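Local coordinates for protein ULam111 (Flavobacterium sp., PDB 5WUT) that probably hydrolyses the beta-1,3-glucan laminarin, as a laminarinase of glycoside hydrolase family 16 with a beta-jelly-roll fold, at residues Thr65-Thr70 against Met206-Asn211; Arg71-Gly76 against Pro199-Ile204; His137-His142 against Thr190-Pro195. All blocks are in the same frame, centred on the assembly; numbering follows the deposited sequence.

Interaction 1: Thr65-Thr70 against Met206-Asn211; sequences TQYTST and MAIGGN
Ser69 and Met206 make the shorter of the two hydrogen bonds here, a case of two antiparallel strands that stand apart and are joined by one side-chain and one backbone bond. Ser69 OG donates to Met206 O at 2.7 Å and lies in the carbonyl plane, on a lone pair; chi1 of -167° puts OG anti to the backbone N, where it can face that oxygen. One residue on, Met206 N donates a hydrogen bond to Thr70 O (3.2 Å), with an N-H...O angle of 147°. CB of Met206 rests 3.5 Å from Ser69 OG. Farther along, Ile208 meets Tyr67 roughly at right angles. Its CD1 touches Tyr67 CB at 3.8 Å, while its CG2 approaches CD2 of the ring obliquely. The phenol oxygen of Tyr67 bonds to Asp219. An axis separation of 7.3 Å shows that strands 66-69 and 206-208 of the family 16 jelly roll are splayed beyond ordinary sheet pairing, although nearly antiparallel at 165°. Strand 42-44 probably accounts for part of the split, for Leu43 makes backbone bonds to Tyr67 and Ser69, and Gln42 OE1 takes the N-H of Ile208. Strand 55-63 touches 65-70, and strand 97-105 packs on Met206 and Ile208.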
loop_
_atom_site.group_PDB
_atom_site.type_symbol
_atom_site.label_atom_id
_atom_site.label_comp_id
_atom_site.label_asym_id
_atom_site.label_seq_id
_atom_site.Cartn_x
_atom_site.Cartn_y
_atom_site.Cartn_z
ATOM N N THR A 65 -30.563 24.665 -5.868
ATOM C CA THR A 65 -29.760 24.031 -6.904
ATOM C C THR A 65 -28.327 24.551 -6.924
ATOM O O THR A 65 -27.586 24.293 -7.866
ATOM C CB THR A 65 -30.351 24.221 -8.301
ATOM O OG1 THR A 65 -30.553 25.616 -8.562
ATOM C CG2 THR A 65 -31.666 23.458 -8.436
ATOM N N GLN A 66 -27.951 25.300 -5.893
ATOM C CA GLN A 66 -26.579 25.784 -5.770
ATOM C C GLN A 66 -25.714 24.826 -4.943
ATOM O O GLN A 66 -26.076 24.425 -3.836
ATOM C CB GLN A 66 -26.551 27.195 -5.157
ATOM C CG GLN A 66 -25.127 27.650 -4.751
ATOM C CD GLN A 66 -24.971 29.164 -4.673
ATOM O OE1 GLN A 66 -24.581 29.714 -3.639
ATOM N NE2 GLN A 66 -25.210 29.831 -5.780
ATOM N N TYR A 67 -24.585 24.430 -5.523
ATOM C CA TYR A 67 -23.589 23.629 -4.831
ATOM C C TYR A 67 -22.420 24.509 -4.433
ATOM O O TYR A 67 -21.994 25.337 -5.227
ATOM C CB TYR A 67 -23.094 22.503 -5.732
ATOM C CG TYR A 67 -24.153 21.507 -6.134
ATOM C CD1 TYR A 67 -24.928 21.714 -7.268
ATOM C CD2 TYR A 67 -24.368 20.351 -5.385
ATOM C CE1 TYR A 67 -25.893 20.808 -7.643
ATOM C CE2 TYR A 67 -25.338 19.420 -5.761
ATOM C CZ TYR A 67 -26.096 19.663 -6.893
ATOM O OH TYR A 67 -27.050 18.750 -7.283
ATOM N N THR A 68 -21.880 24.300 -3.232
ATOM C CA THR A 68 -20.737 25.085 -2.764
ATOM C C THR A 68 -19.672 24.226 -2.082
ATOM O O THR A 68 -19.966 23.185 -1.501
ATOM C CB THR A 68 -21.168 26.199 -1.784
ATOM O OG1 THR A 68 -21.999 25.647 -0.757
ATOM C CG2 THR A 68 -21.933 27.320 -2.534
ATOM N N SER A 69 -18.437 24.702 -2.144
ATOM C CA SER A 69 -17.327 23.977 -1.546
ATOM C C SER A 69 -16.159 24.939 -1.388
ATOM O O SER A 69 -16.349 26.155 -1.491
ATOM C CB SER A 69 -16.957 22.759 -2.403
ATOM O OG SER A 69 -16.083 21.875 -1.691
ATOM N N THR A 70 -14.967 24.391 -1.136
ATOM C CA THR A 70 -13.754 25.176 -0.888
ATOM C C THR A 70 -12.626 24.728 -1.798
ATOM O O THR A 70 -12.471 23.519 -2.056
ATOM C CB THR A 70 -13.270 25.032 0.576
ATOM O OG1 THR A 70 -14.362 25.274 1.469
ATOM C CG2 THR A 70 -12.100 25.993 0.898
ATOM N N MET A 206 -12.476 20.429 -2.977
ATOM C CA MET A 206 -13.445 19.354 -3.146
ATOM C C MET A 206 -14.459 19.770 -4.202
ATOM O O MET A 206 -15.250 20.705 -4.004
ATOM C CB MET A 206 -14.119 18.994 -1.820
ATOM C CG MET A 206 -15.263 17.987 -1.983
ATOM S SD MET A 206 -15.835 17.176 -0.472
ATOM C CE MET A 206 -15.905 18.553 0.671
ATOM N N ALA A 207 -14.381 19.124 -5.358
ATOM C CA ALA A 207 -15.301 19.400 -6.454
ATOM C C ALA A 207 -16.552 18.497 -6.413
ATOM O O ALA A 207 -16.603 17.488 -5.709
ATOM C CB ALA A 207 -14.589 19.255 -7.781
ATOM N N ILE A 208 -17.577 18.907 -7.154
ATOM C CA ILE A 208 -18.842 18.195 -7.222
ATOM C C ILE A 208 -19.240 17.983 -8.674
ATOM O O ILE A 208 -19.339 18.947 -9.433
ATOM C CB ILE A 208 -19.962 18.975 -6.508
ATOM C CG1 ILE A 208 -19.631 19.091 -5.020
ATOM C CG2 ILE A 208 -21.329 18.298 -6.757
ATOM C CD1 ILE A 208 -20.475 20.129 -4.277
ATOM N N GLY A 209 -19.415 16.724 -9.067
ATOM C CA GLY A 209 -19.844 16.405 -10.422
ATOM C C GLY A 209 -18.815 16.737 -11.477
ATOM O O GLY A 209 -17.625 16.725 -11.196
ATOM N N GLY A 210 -19.270 17.029 -12.695
ATOM C CA GLY A 210 -18.332 17.353 -13.750
ATOM C C GLY A 210 -17.766 16.181 -14.529
ATOM O O GLY A 210 -18.140 15.020 -14.317
ATOM N N ASN A 211 -16.828 16.503 -15.414
ATOM C CA ASN A 211 -16.289 15.551 -16.367
ATOM C C ASN A 211 -15.516 14.420 -15.693
ATOM O O ASN A 211 -15.496 13.293 -16.190
ATOM C CB ASN A 211 -15.366 16.315 -17.335
ATOM C CG ASN A 211 -14.591 15.402 -18.277
ATOM O OD1 ASN A 211 -15.168 14.543 -18.928
ATOM N ND2 ASN A 211 -13.280 15.619 -18.373
#

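Interaction 2: Arg71-Gly76 against Pro199-Ile204; sequences RITTQG and PFYFII
Ile72 and Ile204 exchange a pair of backbone hydrogen bonds, Ile72 N to Ile204 O and Ile204 N to Ile72 O, both 2.9 Å, with Ile72 CG1 alongside Ile204 CB on one face. The next pair, Thr73 with Ile203, is non-hydrogen-bonded and close, CA to CA 4.3 Å; on that face of the sheet Thr73 CG2 rests on Ile203 CG1. Thr74 then grips Phe202 twice. Its N donates to Phe202 O, and its OG1 accepts the N-H of Phe202 at 3.0 Å along an almost straight line (171°), so a hydroxyl stands in for a main-chain carbonyl where the regular pairing breaks off. With chi1 at 65°, OG1 sits between the backbone N and the carbonyl carbon, within range of that N-H. This antiparallel pairing of strands 66-80 and 200-208 belongs to the jelly-roll sandwich of family 16. Beyond it the chain turns: Thr73 OG1 accepts from Gln75 N, an ST turn, after which Gln75 lies over the ring of Tyr201. There Gln75 CB stands 3.5 Å from the ring centroid in a CH-pi contact, and the amide plane lies 9° from the ring plane, stacked. In the second shell, Asn24 ND2 bonds to Thr73 OG1, Lys78 O to Thr74 OG1, and Glu26 forms a salt bridge with Arg71. Phe202 and Ile204 pack against strand 224-234.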
loop_
_atom_site.group_PDB
_atom_site.type_symbol
_atom_site.label_atom_id
_atom_site.label_comp_id
_atom_site.label_asym_id
_atom_site.label_seq_id
_atom_site.Cartn_x
_atom_site.Cartn_y
_atom_site.Cartn_z
ATOM N N ARG A 71 -11.847 25.695 -2.273
ATOM C CA ARG A 71 -10.620 25.441 -3.019
ATOM C C ARG A 71 -9.568 26.456 -2.583
ATOM O O ARG A 71 -9.755 27.666 -2.752
ATOM C CB ARG A 71 -10.880 25.542 -4.526
ATOM C CG ARG A 71 -9.627 25.369 -5.398
ATOM C CD ARG A 71 -10.041 25.187 -6.852
ATOM N NE ARG A 71 -8.903 25.314 -7.756
ATOM C CZ ARG A 71 -8.789 24.642 -8.902
ATOM N NH1 ARG A 71 -9.736 23.794 -9.273
ATOM N NH2 ARG A 71 -7.726 24.821 -9.671
ATOM N N ILE A 72 -8.469 25.965 -2.017
ATOM C CA ILE A 72 -7.420 26.844 -1.514
ATOM C C ILE A 72 -6.078 26.417 -2.080
ATOM O O ILE A 72 -5.876 25.237 -2.378
ATOM C CB ILE A 72 -7.377 26.848 0.025
ATOM C CG1 ILE A 72 -7.277 25.426 0.596
ATOM C CG2 ILE A 72 -8.630 27.523 0.588
ATOM C CD1 ILE A 72 -6.949 25.429 2.097
ATOM N N THR A 73 -5.176 27.381 -2.257
ATOM C CA THR A 73 -3.837 27.099 -2.776
ATOM C C THR A 73 -2.778 27.833 -1.985
ATOM O O THR A 73 -3.081 28.788 -1.269
ATOM C CB THR A 73 -3.653 27.530 -4.232
ATOM O OG1 THR A 73 -3.393 28.947 -4.285
ATOM C CG2 THR A 73 -4.880 27.212 -5.051
ATOM N N THR A 74 -1.527 27.420 -2.143
ATOM C CA THR A 74 -0.423 28.184 -1.550
ATOM C C THR A 74 0.371 28.952 -2.603
ATOM O O THR A 74 1.502 29.356 -2.360
ATOM C CB THR A 74 0.544 27.284 -0.753
ATOM O OG1 THR A 74 1.207 26.372 -1.638
ATOM C CG2 THR A 74 -0.188 26.524 0.328
ATOM N N GLN A 75 -0.230 29.178 -3.770
ATOM C CA GLN A 75 0.457 29.853 -4.873
ATOM C C GLN A 75 1.082 31.179 -4.448
ATOM O O GLN A 75 0.403 32.030 -3.889
ATOM C CB GLN A 75 -0.504 30.106 -6.036
ATOM C CG GLN A 75 0.196 30.654 -7.273
ATOM C CD GLN A 75 -0.756 30.860 -8.438
ATOM O OE1 GLN A 75 -1.974 30.789 -8.284
ATOM N NE2 GLN A 75 -0.196 31.096 -9.622
ATOM N N GLY A 76 2.371 31.337 -4.733
ATOM C CA GLY A 76 3.092 32.565 -4.428
ATOM C C GLY A 76 3.344 32.814 -2.953
ATOM O O GLY A 76 3.857 33.870 -2.587
ATOM N N PRO A 199 9.886 25.054 -8.427
ATOM C CA PRO A 199 8.983 25.000 -7.272
ATOM C C PRO A 199 7.545 24.725 -7.712
ATOM O O PRO A 199 7.155 25.090 -8.832
ATOM C CB PRO A 199 9.109 26.400 -6.649
ATOM C CG PRO A 199 10.400 26.968 -7.222
ATOM C CD PRO A 199 10.491 26.389 -8.598
ATOM N N PHE A 200 6.792 24.073 -6.832
ATOM C CA PHE A 200 5.368 23.819 -7.031
ATOM C C PHE A 200 4.594 24.351 -5.834
ATOM O O PHE A 200 5.164 24.494 -4.763
ATOM C CB PHE A 200 5.112 22.311 -7.203
ATOM C CG PHE A 200 5.240 21.825 -8.629
ATOM C CD1 PHE A 200 6.454 21.915 -9.309
ATOM C CD2 PHE A 200 4.153 21.253 -9.276
ATOM C CE1 PHE A 200 6.550 21.495 -10.631
ATOM C CE2 PHE A 200 4.258 20.818 -10.578
ATOM C CZ PHE A 200 5.457 20.949 -11.256
ATOM N N TYR A 201 3.312 24.660 -6.009
ATOM C CA TYR A 201 2.466 25.035 -4.876
ATOM C C TYR A 201 1.342 24.032 -4.655
ATOM O O TYR A 201 1.061 23.202 -5.519
ATOM C CB TYR A 201 1.894 26.443 -5.064
ATOM C CG TYR A 201 0.989 26.651 -6.262
ATOM C CD1 TYR A 201 -0.377 26.429 -6.165
ATOM C CD2 TYR A 201 1.497 27.124 -7.469
ATOM C CE1 TYR A 201 -1.231 26.658 -7.242
ATOM C CE2 TYR A 201 0.655 27.356 -8.557
ATOM C CZ TYR A 201 -0.707 27.116 -8.434
ATOM O OH TYR A 201 -1.574 27.347 -9.490
ATOM N N PHE A 202 0.732 24.097 -3.475
ATOM C CA PHE A 202 -0.306 23.151 -3.052
ATOM C C PHE A 202 -1.693 23.617 -3.405
ATOM O O PHE A 202 -1.940 24.809 -3.421
ATOM C CB PHE A 202 -0.250 22.924 -1.544
ATOM C CG PHE A 202 1.026 22.310 -1.081
ATOM C CD1 PHE A 202 1.315 20.995 -1.400
ATOM C CD2 PHE A 202 1.931 23.030 -0.315
ATOM C CE1 PHE A 202 2.500 20.410 -0.968
ATOM C CE2 PHE A 202 3.122 22.452 0.118
ATOM C CZ PHE A 202 3.403 21.137 -0.205
ATOM N N ILE A 203 -2.581 22.667 -3.671
ATOM C CA ILE A 203 -4.017 22.942 -3.789
ATOM C C ILE A 203 -4.765 21.904 -2.970
ATOM O O ILE A 203 -4.435 20.714 -3.030
ATOM C CB ILE A 203 -4.516 22.888 -5.254
ATOM C CG1 ILE A 203 -3.678 23.794 -6.168
ATOM C CG2 ILE A 203 -6.005 23.261 -5.318
ATOM C CD1 ILE A 203 -2.484 23.053 -6.825
ATOM N N ILE A 204 -5.742 22.349 -2.179
ATOM C CA ILE A 204 -6.713 21.453 -1.541
ATOM C C ILE A 204 -8.089 21.864 -2.026
ATOM O O ILE A 204 -8.438 23.046 -1.970
ATOM C CB ILE A 204 -6.658 21.526 -0.004
ATOM C CG1 ILE A 204 -5.284 21.116 0.502
ATOM C CG2 ILE A 204 -7.721 20.624 0.621
ATOM C CD1 ILE A 204 -5.103 21.324 2.024
#

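Interaction 3: His137-His142 against Thr190-Pro195; sequences HTTASH and TEAIWP
Thr138 faces Ala192 and Pro195 across two loops, and each atom beyond its CA finds a partner. CB lies 3.3 Å from Ala192 O. At the branch, chi1 of 64° turns OG1 back over its own backbone, while CG2 stands opposite the carbonyl carbon and runs against the Pro195 ring, 3.6 Å from CD, the two side chains crossing at about a right angle. OG1 is shared: it accepts from Ser141 N, meets a water at 2.6 Å, and has at most a weak bond to Ala192 O; that water donates to Ile193 O. Acceptance from a backbone N three residues on makes this an ST motif, and Thr190 OG1 repeats it with Ile193 N, so each loop, a connection between jelly-roll strands, has an ST motif of its own. An alanine at Thr138 is likely to leave Ser141 N and the bridging water without their hydroxyl mate and to open a gap beside Pro195. The firm direct bond is Ala140 N to Ala192 O, 3.0 Å, with the donor 45° out of the carbonyl plane. A second water accepts from Thr139 N and apparently donates to Glu191 O. Ala140 CB touches Ile193 CG1 at 3.8 Å, and Gln115 bonds to both Thr139 OG1 and Glu191 OE2.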
loop_
_atom_site.group_PDB
_atom_site.type_symbol
_atom_site.label_atom_id
_atom_site.label_comp_id
_atom_site.label_asym_id
_atom_site.label_seq_id
_atom_site.Cartn_x
_atom_site.Cartn_y
_atom_site.Cartn_z
ATOM N N HIS A 137 0.198 15.417 -14.759
ATOM C CA HIS A 137 -0.251 16.058 -15.993
ATOM C C HIS A 137 0.858 16.966 -16.480
ATOM O O HIS A 137 1.435 17.736 -15.699
ATOM C CB HIS A 137 -1.527 16.867 -15.779
ATOM C CG HIS A 137 -2.677 16.038 -15.327
ATOM N ND1 HIS A 137 -3.655 15.592 -16.187
ATOM C CD2 HIS A 137 -2.985 15.539 -14.108
ATOM C CE1 HIS A 137 -4.530 14.869 -15.512
ATOM N NE2 HIS A 137 -4.143 14.819 -14.248
ATOM N N THR A 138 1.192 16.833 -17.758
ATOM C CA THR A 138 2.280 17.574 -18.391
ATOM C C THR A 138 1.893 17.853 -19.840
ATOM O O THR A 138 0.887 17.335 -20.317
ATOM C CB THR A 138 3.586 16.768 -18.390
ATOM O OG1 THR A 138 3.392 15.600 -19.191
ATOM C CG2 THR A 138 3.964 16.321 -16.995
ATOM N N THR A 139 2.726 18.591 -20.565
ATOM C CA THR A 139 2.475 18.741 -22.002
ATOM C C THR A 139 2.463 17.375 -22.702
ATOM O O THR A 139 1.616 17.112 -23.563
ATOM C CB THR A 139 3.512 19.657 -22.651
ATOM O OG1 THR A 139 3.208 21.005 -22.291
ATOM C CG2 THR A 139 3.481 19.539 -24.173
ATOM N N ALA A 140 3.372 16.494 -22.300
ATOM C CA ALA A 140 3.453 15.167 -22.908
ATOM C C ALA A 140 2.197 14.313 -22.681
ATOM O O ALA A 140 1.806 13.543 -23.561
ATOM C CB ALA A 140 4.703 14.422 -22.385
ATOM N N SER A 141 1.576 14.424 -21.506
ATOM C CA SER A 141 0.341 13.696 -21.216
ATOM C C SER A 141 -0.483 14.432 -20.161
ATOM O O SER A 141 -0.026 14.632 -19.042
ATOM C CB SER A 141 0.633 12.260 -20.747
ATOM O OG SER A 141 -0.561 11.486 -20.795
ATOM N N HIS A 142 -1.688 14.839 -20.526
ATOM C CA HIS A 142 -2.542 15.628 -19.639
ATOM C C HIS A 142 -4.016 15.361 -19.899
ATOM O O HIS A 142 -4.389 14.934 -20.982
ATOM C CB HIS A 142 -2.263 17.122 -19.827
ATOM C CG HIS A 142 -2.319 17.568 -21.257
ATOM N ND1 HIS A 142 -1.209 17.555 -22.076
ATOM C CD2 HIS A 142 -3.346 18.002 -22.025
ATOM C CE1 HIS A 142 -1.544 17.989 -23.276
ATOM N NE2 HIS A 142 -2.836 18.262 -23.275
ATOM N N THR A 190 12.763 16.112 -20.974
ATOM C CA THR A 190 12.478 17.413 -21.547
ATOM C C THR A 190 11.472 18.123 -20.644
ATOM O O THR A 190 10.858 17.483 -19.787
ATOM C CB THR A 190 11.894 17.282 -22.943
ATOM O OG1 THR A 190 10.635 16.608 -22.844
ATOM C CG2 THR A 190 12.824 16.474 -23.842
ATOM N N GLU A 191 11.274 19.425 -20.840
ATOM C CA GLU A 191 10.265 20.142 -20.060
ATOM C C GLU A 191 8.854 19.615 -20.356
ATOM O O GLU A 191 7.989 19.600 -19.470
ATOM C CB GLU A 191 10.334 21.656 -20.314
ATOM C CG GLU A 191 9.395 22.448 -19.386
ATOM C CD GLU A 191 9.553 23.960 -19.481
ATOM O OE1 GLU A 191 10.712 24.440 -19.444
ATOM O OE2 GLU A 191 8.514 24.663 -19.579
ATOM N N ALA A 192 8.628 19.149 -21.583
ATOM C CA ALA A 192 7.319 18.626 -21.967
ATOM C C ALA A 192 6.983 17.374 -21.170
ATOM O O ALA A 192 5.836 17.157 -20.782
ATOM C CB ALA A 192 7.273 18.333 -23.466
ATOM N N ILE A 193 7.996 16.548 -20.930
ATOM C CA ILE A 193 7.829 15.302 -20.188
ATOM C C ILE A 193 7.993 15.526 -18.687
ATOM O O ILE A 193 7.306 14.907 -17.869
ATOM C CB ILE A 193 8.849 14.262 -20.692
ATOM C CG1 ILE A 193 8.468 13.837 -22.105
ATOM C CG2 ILE A 193 8.923 13.045 -19.779
ATOM C CD1 ILE A 193 9.531 13.037 -22.804
ATOM N N TRP A 194 8.879 16.451 -18.336
ATOM C CA TRP A 194 9.281 16.637 -16.943
ATOM C C TRP A 194 9.413 18.104 -16.585
ATOM O O TRP A 194 10.519 18.653 -16.571
ATOM C CB TRP A 194 10.610 15.908 -16.690
ATOM C CG TRP A 194 11.082 15.879 -15.256
ATOM C CD1 TRP A 194 11.957 16.742 -14.666
ATOM C CD2 TRP A 194 10.740 14.910 -14.255
ATOM N NE1 TRP A 194 12.178 16.379 -13.356
ATOM C CE2 TRP A 194 11.437 15.259 -13.080
ATOM C CE3 TRP A 194 9.909 13.787 -14.238
ATOM C CZ2 TRP A 194 11.327 14.526 -11.896
ATOM C CZ3 TRP A 194 9.803 13.057 -13.064
ATOM C CH2 TRP A 194 10.508 13.436 -11.907
ATOM N N PRO A 195 8.278 18.754 -16.309
ATOM C CA PRO A 195 8.291 20.138 -15.835
ATOM C C PRO A 195 8.542 20.218 -14.329
ATOM O O PRO A 195 8.131 21.200 -13.715
ATOM C CB PRO A 195 6.880 20.625 -16.161
ATOM C CG PRO A 195 6.042 19.363 -16.018
ATOM C CD PRO A 195 6.908 18.279 -16.588
HETATM O O HOH W 1 4.957 13.542 -18.728
HETATM O O HOH W 2 5.063 20.015 -19.357
#

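Overall arrangement
Interactions 1 and 2 hold the same two strands, 66-80 and 200-208, at successive places, their centres about 19 Å apart. Both are buried, yet they differ in kind: main-chain pairing dominates in interaction 2, nearer the middle of the chain, whereas at interaction 1 the strands diverge and a serine hydroxyl reaches across. Interaction 3 joins two loops, is only partly buried, and combines one backbone bond with water bridges and a shared threonine hydroxyl. Along the chain it is nested within interaction 2, which is itself nested within interaction 1. Phe200 CE1 packs on Pro195 O at 3.5 Å, linking interactions 2 and 3; interactions 1 and 3 do not touch.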